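Local atomic coordinates of cell wall surface anchor family protein (Streptococcus agalactiae serogroup V, PDB entry 3TVY), a protein that serves as the adhesive tip pilin of group B streptococcal pili and probably attaches the bacterium to its host through a metal-binding von Willebrand factor type A domain. Residues Ser50-Arg55 with Leu110-Asn115; Lys165-His170 with Gly317-Thr322. All blocks are in the same frame, centred on the assembly; numbering follows the deposited sequence.

Interaction 1. Residues Ser50-Arg55 with Leu110-Asn115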
# COMPACT_ATOMS: atom_id res chain seq x y z
N SER A 50 16.81 -23.41 9.26
CA SER A 50 17.75 -24.52 9.42
C SER A 50 18.67 -24.25 10.62
O SER A 50 19.39 -25.12 11.06
CB SER A 50 18.58 -24.70 8.16
OG SER A 50 19.45 -23.60 8.05
N ASN A 51 18.64 -23.02 11.13
CA ASN A 51 19.17 -22.76 12.46
C ASN A 51 17.97 -22.78 13.40
O ASN A 51 17.03 -21.98 13.24
CB ASN A 51 19.96 -21.45 12.48
CG ASN A 51 20.44 -21.05 13.88
OD1 ASN A 51 20.03 -21.61 14.91
ND2 ASN A 51 21.31 -20.04 13.92
N LYS A 52 17.98 -23.71 14.35
CA LYS A 52 16.87 -23.86 15.29
C LYS A 52 16.56 -22.60 16.14
O LYS A 52 15.42 -22.42 16.55
CB LYS A 52 17.06 -25.10 16.20
CG LYS A 52 16.44 -26.39 15.64
CD LYS A 52 14.88 -26.28 15.48
CE LYS A 52 14.15 -26.12 16.84
NZ LYS A 52 13.14 -25.01 16.80
N ASP A 53 17.56 -21.75 16.38
CA ASP A 53 17.38 -20.54 17.22
C ASP A 53 16.51 -19.43 16.57
O ASP A 53 15.95 -18.56 17.26
CB ASP A 53 18.74 -19.91 17.56
CG ASP A 53 19.66 -20.84 18.36
OD1 ASP A 53 19.13 -21.75 19.04
OD2 ASP A 53 20.91 -20.65 18.28
N ASN A 54 16.42 -19.46 15.24
CA ASN A 54 15.80 -18.40 14.44
C ASN A 54 14.28 -18.52 14.33
O ASN A 54 13.76 -19.61 14.07
CB ASN A 54 16.40 -18.40 13.03
CG ASN A 54 17.89 -18.05 13.03
OD1 ASN A 54 18.40 -17.42 13.96
ND2 ASN A 54 18.58 -18.44 11.96
N ARG A 55 13.58 -17.40 14.47
CA ARG A 55 12.13 -17.39 14.25
C ARG A 55 11.74 -16.61 12.99
O ARG A 55 12.48 -15.72 12.53
CB ARG A 55 11.42 -16.82 15.47
CG ARG A 55 11.75 -17.53 16.76
CD ARG A 55 10.83 -17.09 17.88
NE ARG A 55 11.08 -15.68 18.24
CZ ARG A 55 10.30 -14.99 19.06
NH1 ARG A 55 9.24 -15.57 19.61
NH2 ARG A 55 10.59 -13.72 19.33
N LEU A 110 5.91 -14.79 15.20
CA LEU A 110 7.28 -15.30 15.08
C LEU A 110 7.36 -16.71 15.64
O LEU A 110 6.99 -16.94 16.79
CB LEU A 110 8.25 -14.39 15.83
CG LEU A 110 8.53 -13.02 15.20
CD1 LEU A 110 9.33 -12.12 16.18
CD2 LEU A 110 9.28 -13.20 13.88
N THR A 111 7.79 -17.66 14.83
CA THR A 111 7.81 -19.04 15.27
C THR A 111 9.07 -19.74 14.84
O THR A 111 9.62 -19.48 13.75
CB THR A 111 6.61 -19.84 14.73
OG1 THR A 111 6.65 -21.15 15.29
CG2 THR A 111 6.66 -20.00 13.19
N ASN A 112 9.54 -20.66 15.69
CA ASN A 112 10.53 -21.64 15.29
C ASN A 112 10.05 -23.08 15.53
O ASN A 112 10.86 -24.01 15.60
CB ASN A 112 11.87 -21.38 15.98
CG ASN A 112 11.79 -21.52 17.51
OD1 ASN A 112 10.72 -21.77 18.10
ND2 ASN A 112 12.92 -21.34 18.15
N ASP A 113 8.74 -23.26 15.67
CA ASP A 113 8.14 -24.58 15.82
C ASP A 113 8.00 -25.18 14.43
O ASP A 113 7.40 -24.56 13.56
CB ASP A 113 6.78 -24.44 16.52
CG ASP A 113 6.03 -25.78 16.66
OD1 ASP A 113 5.29 -26.17 15.71
OD2 ASP A 113 6.14 -26.40 17.75
N ALA A 114 8.57 -26.37 14.22
CA ALA A 114 8.59 -27.03 12.89
C ALA A 114 7.20 -27.15 12.23
O ALA A 114 7.05 -26.89 11.02
CB ALA A 114 9.26 -28.44 12.99
N ASN A 115 6.20 -27.56 13.01
CA ASN A 115 4.84 -27.68 12.53
C ASN A 115 4.35 -26.29 12.09
O ASN A 115 3.80 -26.13 10.98
CB ASN A 115 3.95 -28.26 13.64
CG ASN A 115 2.53 -28.48 13.19
OD1 ASN A 115 2.27 -28.84 12.05
ND2 ASN A 115 1.57 -28.25 14.11
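Arg55 lies across Leu110, and Asn112 reaches into the turn before Arg55, at the margin of the von Willebrand factor type A fold. Residues 51-54 form a type I beta turn between helix 33-49 and strand 55-61. The two backbones run nearly antiparallel where they touch.

Arg55 buries the most surface. Its guanidinium lies with one face on Leu110, whose CB sits 3.8 Å above the plane, over its centre. The two side chains cross at about a right angle. The nitrogens of Arg55 have partners elsewhere: NE forms a salt bridge with Asp12 and NH2 a hydrogen bond with Gln159 O. These partners help fix the rotation of the group over the leucine.

Asn112 comes next. Its CG stands between the backbone N and the carbonyl carbon (chi1 63°), which carries the amide toward the turn. Asn112 CB rests 3.2 Å from Asn54 O. Asn112 ND2 donates to the backbone carbonyl Lys52 O at 3.2 Å, with a bent N-H...O angle of 135°. Lys52 returns the grip: its chain bends at chi2, chi3 and chi4, and Lys52 NZ donates to the backbone carbonyl Asn112 O at 2.8 Å, tilted 26° from the carbonyl plane.

Interaction 2. Residues Lys165-His170 with Gly317-Thr322; sequences KKLIFH and GYDIFT
Phe169 and Phe321 lie side by side on one face of the parallel sheet, on neighbouring strands 165-170 and 319-322, in the core of a Rossmann-like vWA fold. The ring planes are 30° apart and slid, with centroids 5.2 Å apart, so they barely overlap. CD2 of Phe321 lies over one face of the Phe169 ring and comes 3.5 Å from Phe169 CE1.

On the same face, the CD1 branch of Leu167 packs beside CB of Asp319. Beyond it, the Lys165 chain bends at chi2 and chi3 and brings Lys165 NZ to 3.2 Å from Asp319 OD2, a salt bridge.

Ile168, Ile320, His170 and Thr322 lie on the other face. CG2 of Ile320 fits against CB of Ile168 at 4.0 Å. Tyr318 and Lys166 pack beside Ile168 at the strand start. Ile168 is extended at chi2 (165°), which brings its CD1 against Tyr318 CD2. Lys166 packs its CB, CD and CE along the CD1-CE1 side of that ring, so the tyrosine fills the hollow between lysine and isoleucine. Its OH bonds to Asn153, and Lys166 NZ bonds to Ser161 O. Farther along, a water in the plane of the His170 ring bridges His170 ND1 and Thr322 OG1, its oxygen 2.8 Å from each. Thr322 OG1 also bonds to Ser346 OG, and His170 NE2 to Tyr61.

Four backbone bonds join the strands in register. Phe321 N to Ile168 O is the straightest, with an N-H...O angle of 171°.

Strand 165-172 lies between strands 11-18 and 319-325. Helix 145-159 packs on Ile168 and Tyr318. Helix 361-370 covers the phenylalanine face, where Tyr368 stacks on Phe321.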
# COMPACT_ATOMS: atom_id res chain seq x y z
N LYS A 165 18.52 -10.42 17.13
CA LYS A 165 18.83 -9.71 15.89
C LYS A 165 17.59 -9.68 15.00
O LYS A 165 17.04 -10.76 14.68
CB LYS A 165 20.04 -10.31 15.15
CG LYS A 165 20.41 -9.55 13.86
CD LYS A 165 21.85 -9.08 13.86
CE LYS A 165 21.92 -7.64 13.32
NZ LYS A 165 23.21 -7.30 12.65
N LYS A 166 17.15 -8.47 14.62
CA LYS A 166 15.91 -8.30 13.87
C LYS A 166 16.10 -7.89 12.39
O LYS A 166 16.79 -6.89 12.06
CB LYS A 166 14.95 -7.36 14.59
CG LYS A 166 14.61 -7.84 16.02
CD LYS A 166 13.88 -6.79 16.85
CE LYS A 166 14.84 -5.75 17.45
NZ LYS A 166 15.77 -6.31 18.49
N LEU A 167 15.46 -8.68 11.53
CA LEU A 167 15.57 -8.54 10.06
C LEU A 167 14.18 -8.46 9.39
O LEU A 167 13.23 -9.15 9.80
CB LEU A 167 16.31 -9.74 9.47
CG LEU A 167 17.82 -9.96 9.44
CD1 LEU A 167 18.59 -9.41 10.59
CD2 LEU A 167 18.03 -11.44 9.32
N ILE A 168 14.07 -7.61 8.37
CA ILE A 168 12.95 -7.66 7.44
C ILE A 168 13.44 -7.88 6.01
O ILE A 168 14.39 -7.22 5.55
CB ILE A 168 12.08 -6.38 7.51
CG1 ILE A 168 11.42 -6.25 8.89
CG2 ILE A 168 11.03 -6.35 6.39
CD1 ILE A 168 10.86 -4.87 9.17
N PHE A 169 12.79 -8.82 5.33
CA PHE A 169 12.98 -9.03 3.90
C PHE A 169 11.69 -8.68 3.17
O PHE A 169 10.65 -9.33 3.38
CB PHE A 169 13.39 -10.48 3.60
CG PHE A 169 14.78 -10.83 4.08
CD1 PHE A 169 15.88 -10.70 3.23
CD2 PHE A 169 14.99 -11.31 5.37
CE1 PHE A 169 17.17 -11.03 3.67
CE2 PHE A 169 16.29 -11.65 5.81
CZ PHE A 169 17.37 -11.50 4.96
N HIS A 170 11.75 -7.69 2.29
CA HIS A 170 10.57 -7.15 1.65
C HIS A 170 10.63 -7.38 0.13
O HIS A 170 11.49 -6.85 -0.54
CB HIS A 170 10.40 -5.66 2.05
CG HIS A 170 9.21 -4.97 1.45
ND1 HIS A 170 9.10 -3.59 1.43
CD2 HIS A 170 8.09 -5.45 0.84
CE1 HIS A 170 7.95 -3.25 0.85
NE2 HIS A 170 7.33 -4.36 0.48
N GLY A 317 16.87 0.17 14.68
CA GLY A 317 18.05 -0.61 14.31
C GLY A 317 17.91 -1.91 13.51
O GLY A 317 18.89 -2.68 13.40
N TYR A 318 16.75 -2.20 12.94
CA TYR A 318 16.62 -3.46 12.19
C TYR A 318 17.46 -3.47 10.91
O TYR A 318 17.70 -2.40 10.32
CB TYR A 318 15.18 -3.76 11.76
CG TYR A 318 14.07 -3.57 12.74
CD1 TYR A 318 14.25 -3.78 14.11
CD2 TYR A 318 12.79 -3.22 12.28
CE1 TYR A 318 13.20 -3.62 15.01
CE2 TYR A 318 11.74 -3.06 13.15
CZ TYR A 318 11.95 -3.26 14.53
OH TYR A 318 10.91 -3.10 15.41
N ASP A 319 17.86 -4.66 10.46
CA ASP A 319 18.30 -4.80 9.06
C ASP A 319 17.12 -5.06 8.15
O ASP A 319 16.42 -6.07 8.31
CB ASP A 319 19.32 -5.92 8.91
CG ASP A 319 20.61 -5.63 9.65
OD1 ASP A 319 21.40 -4.79 9.17
OD2 ASP A 319 20.82 -6.26 10.71
N ILE A 320 16.92 -4.17 7.17
CA ILE A 320 15.75 -4.23 6.29
C ILE A 320 16.22 -4.25 4.86
O ILE A 320 16.91 -3.34 4.39
CB ILE A 320 14.78 -3.04 6.54
CG1 ILE A 320 14.42 -2.94 8.02
CG2 ILE A 320 13.50 -3.15 5.70
CD1 ILE A 320 13.78 -1.63 8.38
N PHE A 321 15.86 -5.33 4.16
CA PHE A 321 16.31 -5.53 2.79
C PHE A 321 15.10 -5.52 1.89
O PHE A 321 14.06 -6.04 2.26
CB PHE A 321 17.03 -6.89 2.68
CG PHE A 321 18.22 -7.03 3.61
CD1 PHE A 321 19.42 -6.35 3.34
CD2 PHE A 321 18.15 -7.85 4.73
CE1 PHE A 321 20.55 -6.49 4.17
CE2 PHE A 321 19.28 -8.00 5.58
CZ PHE A 321 20.48 -7.32 5.30
N THR A 322 15.23 -4.92 0.72
CA THR A 322 14.10 -4.82 -0.20
C THR A 322 14.50 -5.31 -1.58
O THR A 322 15.47 -4.82 -2.14
CB THR A 322 13.64 -3.32 -0.33
OG1 THR A 322 13.38 -2.81 0.98
CG2 THR A 322 12.36 -3.20 -1.17
O HOH W 1 11.25 -2.38 2.78

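Interaction 1 comes first along the chain, and interaction 2 follows it. Their centres are about 17 Å apart and their nearest atoms about 7 Å, without touching. Interaction 2 lies within the parallel sheet, where it joins strands 165-172 and 319-325. Interaction 1 touches that sheet only at Arg55, where 55-61, one of its two outermost strands, begins. Strand 11-18 lies between them and bonds to Arg55 on one side and to Lys165, Leu167 and Phe169 on the other. Interaction 1 is away from the annotated sites. Interaction 2 runs toward the metal site, with the His170 side chain about 10 Å from the bound magnesium ion. Interaction 1 thus sits at the sheet margin and interaction 2 in its buried middle.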